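Ribose transcriptional regulator (Enterococcus faecium DO, PDB 4RK1) probably represses transcription as a LacI-family regulator, binding ribose in its sugar-binding domain and operator DNA through a separate helix-turn-helix region. Local coordinates at residues G146-L151 against D159-L164. Sequence-based numbering, arbitrary orientation.
Sequences GFKSAL and DQLILL
L161 meets three side chains of helix 138-153, namely F147, K148 and L151, and the set is a compact worked example of how a helix is seated on a sheet in a beta-alpha-beta crossover. One leucine, the first residue of strand 161-166, reaches across to the helix and shares out its two methyls. L161 CD2 comes to the rim of the F147 ring, 3.6 Å from F147 CE2 and near the ring plane, so L161 touches the phenyl at its edge. With CG anti to the backbone N (chi1 -171°), F147 sends its ring out from the helix towards the strand; F147 also touches I128 and L130 of strand 128-133 and meets the ring of F189. One helical turn on, L151 brings a single methyl, CD1, to the branch point of the strand leucine, 3.6 Å from L161 CG, and that same L151 CD1 sits 3.8 Å from L161 CD1. L161 CD1 is touched more loosely, from another direction, by the lysine: K148 CE approaches to 4.1 Å, its aliphatic chain extended beyond CG and crossing the leucine. L161 itself holds chi1 at -98°, well away from a staggered value, a departure consistent with close fitting among these neighbours. The helix and strand segments run nearly antiparallel, at 162°, with axes 12.2 Å apart. Purely apolar across its interface, the contact implies cohesion through shape and exclusion of water, while K148 contributes methylene groups rather than charge.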
ATOM      1  N   GLY B 146      -1.598  -8.319 -25.976  1.00 26.97           N
ATOM      2  CA  GLY B 146      -0.297  -7.874 -26.465  1.00 23.47           C
ATOM      3  C   GLY B 146       0.755  -8.952 -26.298  1.00 31.85           C
ATOM      4  O   GLY B 146       1.624  -9.143 -27.161  1.00 31.31           O
ATOM      5  N   PHE B 147       0.678  -9.664 -25.178  1.00 29.53           N
ATOM      6  CA  PHE B 147       1.566 -10.787 -24.932  1.00 26.12           C
ATOM      7  C   PHE B 147       1.369 -11.890 -25.981  1.00 27.24           C
ATOM      8  O   PHE B 147       2.338 -12.478 -26.472  1.00 27.80           O
ATOM      9  CB  PHE B 147       1.326 -11.338 -23.537  1.00 27.02           C
ATOM     10  CG  PHE B 147       2.331 -12.346 -23.108  1.00 29.99           C
ATOM     11  CD1 PHE B 147       3.521 -11.942 -22.527  1.00 36.90           C
ATOM     12  CD2 PHE B 147       2.090 -13.702 -23.271  1.00 40.27           C
ATOM     13  CE1 PHE B 147       4.452 -12.867 -22.108  1.00 44.04           C
ATOM     14  CE2 PHE B 147       3.026 -14.630 -22.862  1.00 35.76           C
ATOM     15  CZ  PHE B 147       4.208 -14.210 -22.290  1.00 37.59           C
ATOM     16  N   LYS B 148       0.119 -12.165 -26.323  1.00 28.51           N
ATOM     17  CA  LYS B 148      -0.184 -13.158 -27.361  1.00 36.92           C
ATOM     18  C   LYS B 148       0.301 -12.730 -28.742  1.00 34.76           C
ATOM     19  O   LYS B 148       0.683 -13.563 -29.552  1.00 35.75           O
ATOM     20  CB  LYS B 148      -1.679 -13.463 -27.401  1.00 32.49           C
ATOM     21  CG  LYS B 148      -2.148 -14.327 -26.241  1.00 36.13           C
ATOM     22  CD  LYS B 148      -3.664 -14.428 -26.206  1.00 37.69           C
ATOM     23  CE  LYS B 148      -4.119 -15.490 -25.217  1.00 51.96           C
ATOM     24  NZ  LYS B 148      -5.602 -15.571 -25.122  1.00 48.19           N
ATOM     25  N   SER B 149       0.275 -11.429 -29.010  1.00 33.22           N
ATOM     26  CA  SER B 149       0.851 -10.871 -30.234  1.00 39.05           C
ATOM     27  C   SER B 149       2.348 -11.173 -30.331  1.00 35.26           C
ATOM     28  O   SER B 149       2.843 -11.501 -31.405  1.00 34.41           O
ATOM     29  CB  SER B 149       0.602  -9.357 -30.290  1.00 33.73           C
ATOM     30  OG  SER B 149       1.050  -8.801 -31.504  1.00 49.51           O
ATOM     31  N   ALA B 150       3.067 -11.072 -29.211  1.00 28.98           N
ATOM     32  CA  ALA B 150       4.472 -11.459 -29.165  1.00 31.05           C
ATOM     33  C   ALA B 150       4.656 -12.951 -29.454  1.00 30.74           C
ATOM     34  O   ALA B 150       5.552 -13.332 -30.197  1.00 28.44           O
ATOM     35  CB  ALA B 150       5.098 -11.092 -27.823  1.00 31.28           C
ATOM     36  N   LEU B 151       3.799 -13.792 -28.884  1.00 28.36           N
ATOM     37  CA  LEU B 151       3.837 -15.223 -29.192  1.00 36.97           C
ATOM     38  C   LEU B 151       3.637 -15.483 -30.689  1.00 31.17           C
ATOM     39  O   LEU B 151       4.297 -16.354 -31.255  1.00 36.95           O
ATOM     40  CB  LEU B 151       2.770 -15.989 -28.409  1.00 31.16           C
ATOM     41  CG  LEU B 151       2.878 -16.031 -26.889  1.00 41.13           C
ATOM     42  CD1 LEU B 151       1.684 -16.789 -26.329  1.00 57.32           C
ATOM     43  CD2 LEU B 151       4.182 -16.662 -26.435  1.00 39.95           C
ATOM     44  N   ASP B 159      -1.675 -22.468 -27.307  1.00 84.29           N
ATOM     45  CA  ASP B 159      -1.876 -23.544 -26.325  1.00 76.32           C
ATOM     46  C   ASP B 159      -0.562 -24.145 -25.790  1.00 63.36           C
ATOM     47  O   ASP B 159      -0.536 -25.281 -25.315  1.00 74.02           O
ATOM     48  CB  ASP B 159      -2.795 -24.636 -26.899  1.00131.29           C
ATOM     49  CG  ASP B 159      -2.389 -25.084 -28.293  1.00132.78           C
ATOM     50  OD1 ASP B 159      -1.209 -25.443 -28.504  1.00 92.95           O
ATOM     51  OD2 ASP B 159      -3.262 -25.075 -29.183  1.00 82.40           O
ATOM     52  N   GLN B 160       0.524 -23.382 -25.884  1.00 71.44           N
ATOM     53  CA  GLN B 160       1.770 -23.650 -25.149  1.00 50.47           C
ATOM     54  C   GLN B 160       1.944 -22.581 -24.048  1.00 46.91           C
ATOM     55  O   GLN B 160       2.992 -22.497 -23.386  1.00 50.24           O
ATOM     56  CB  GLN B 160       2.943 -23.624 -26.131  1.00 99.18           C
ATOM     57  CG  GLN B 160       4.225 -24.293 -25.659  1.00 56.75           C
ATOM     58  CD  GLN B 160       5.196 -24.539 -26.805  1.00 74.54           C
ATOM     59  OE1 GLN B 160       4.830 -25.112 -27.828  1.00 69.46           O
ATOM     60  NE2 GLN B 160       6.434 -24.102 -26.640  1.00 54.16           N
ATOM     61  N   LEU B 161       0.923 -21.734 -23.903  1.00 42.34           N
ATOM     62  CA  LEU B 161       0.787 -20.854 -22.751  1.00 49.26           C
ATOM     63  C   LEU B 161       0.196 -21.668 -21.630  1.00 47.60           C
ATOM     64  O   LEU B 161      -0.865 -22.251 -21.804  1.00 42.60           O
ATOM     65  CB  LEU B 161      -0.195 -19.717 -23.024  1.00 40.82           C
ATOM     66  CG  LEU B 161       0.326 -18.354 -23.441  1.00 68.89           C
ATOM     67  CD1 LEU B 161      -0.868 -17.434 -23.655  1.00 52.34           C
ATOM     68  CD2 LEU B 161       1.275 -17.795 -22.390  1.00 46.24           C
ATOM     69  N   ILE B 162       0.864 -21.685 -20.481  1.00 43.94           N
ATOM     70  CA  ILE B 162       0.298 -22.289 -19.284  1.00 35.23           C
ATOM     71  C   ILE B 162      -0.504 -21.204 -18.572  1.00 35.23           C
ATOM     72  O   ILE B 162       0.062 -20.242 -18.051  1.00 37.73           O
ATOM     73  CB  ILE B 162       1.394 -22.867 -18.356  1.00 37.83           C
ATOM     74  CG1 ILE B 162       2.375 -23.751 -19.139  1.00 44.57           C
ATOM     75  CG2 ILE B 162       0.762 -23.639 -17.201  1.00 44.16           C
ATOM     76  CD1 ILE B 162       1.716 -24.816 -19.990  1.00 57.56           C
ATOM     77  N   LEU B 163      -1.822 -21.358 -18.558  1.00 30.36           N
ATOM     78  CA  LEU B 163      -2.718 -20.378 -17.949  1.00 35.61           C
ATOM     79  C   LEU B 163      -2.878 -20.648 -16.463  1.00 48.73           C
ATOM     80  O   LEU B 163      -3.357 -21.709 -16.076  1.00 36.49           O
ATOM     81  CB  LEU B 163      -4.090 -20.416 -18.631  1.00 35.61           C
ATOM     82  CG  LEU B 163      -4.081 -20.130 -20.135  1.00 45.50           C
ATOM     83  CD1 LEU B 163      -5.488 -20.212 -20.714  1.00 46.98           C
ATOM     84  CD2 LEU B 163      -3.454 -18.776 -20.434  1.00 37.39           C
ATOM     85  N   LEU B 164      -2.489 -19.685 -15.632  1.00 27.36           N
ATOM     86  CA  LEU B 164      -2.618 -19.830 -14.182  1.00 26.55           C
ATOM     87  C   LEU B 164      -3.459 -18.700 -13.594  1.00 32.49           C
ATOM     88  O   LEU B 164      -2.921 -17.780 -12.958  1.00 33.96           O
ATOM     89  CB  LEU B 164      -1.238 -19.886 -13.528  1.00 28.48           C
ATOM     90  CG  LEU B 164      -0.297 -20.976 -14.029  1.00 32.94           C
ATOM     91  CD1 LEU B 164       1.061 -20.831 -13.374  1.00 30.56           C
ATOM     92  CD2 LEU B 164      -0.857 -22.362 -13.756  1.00 43.62           C
TER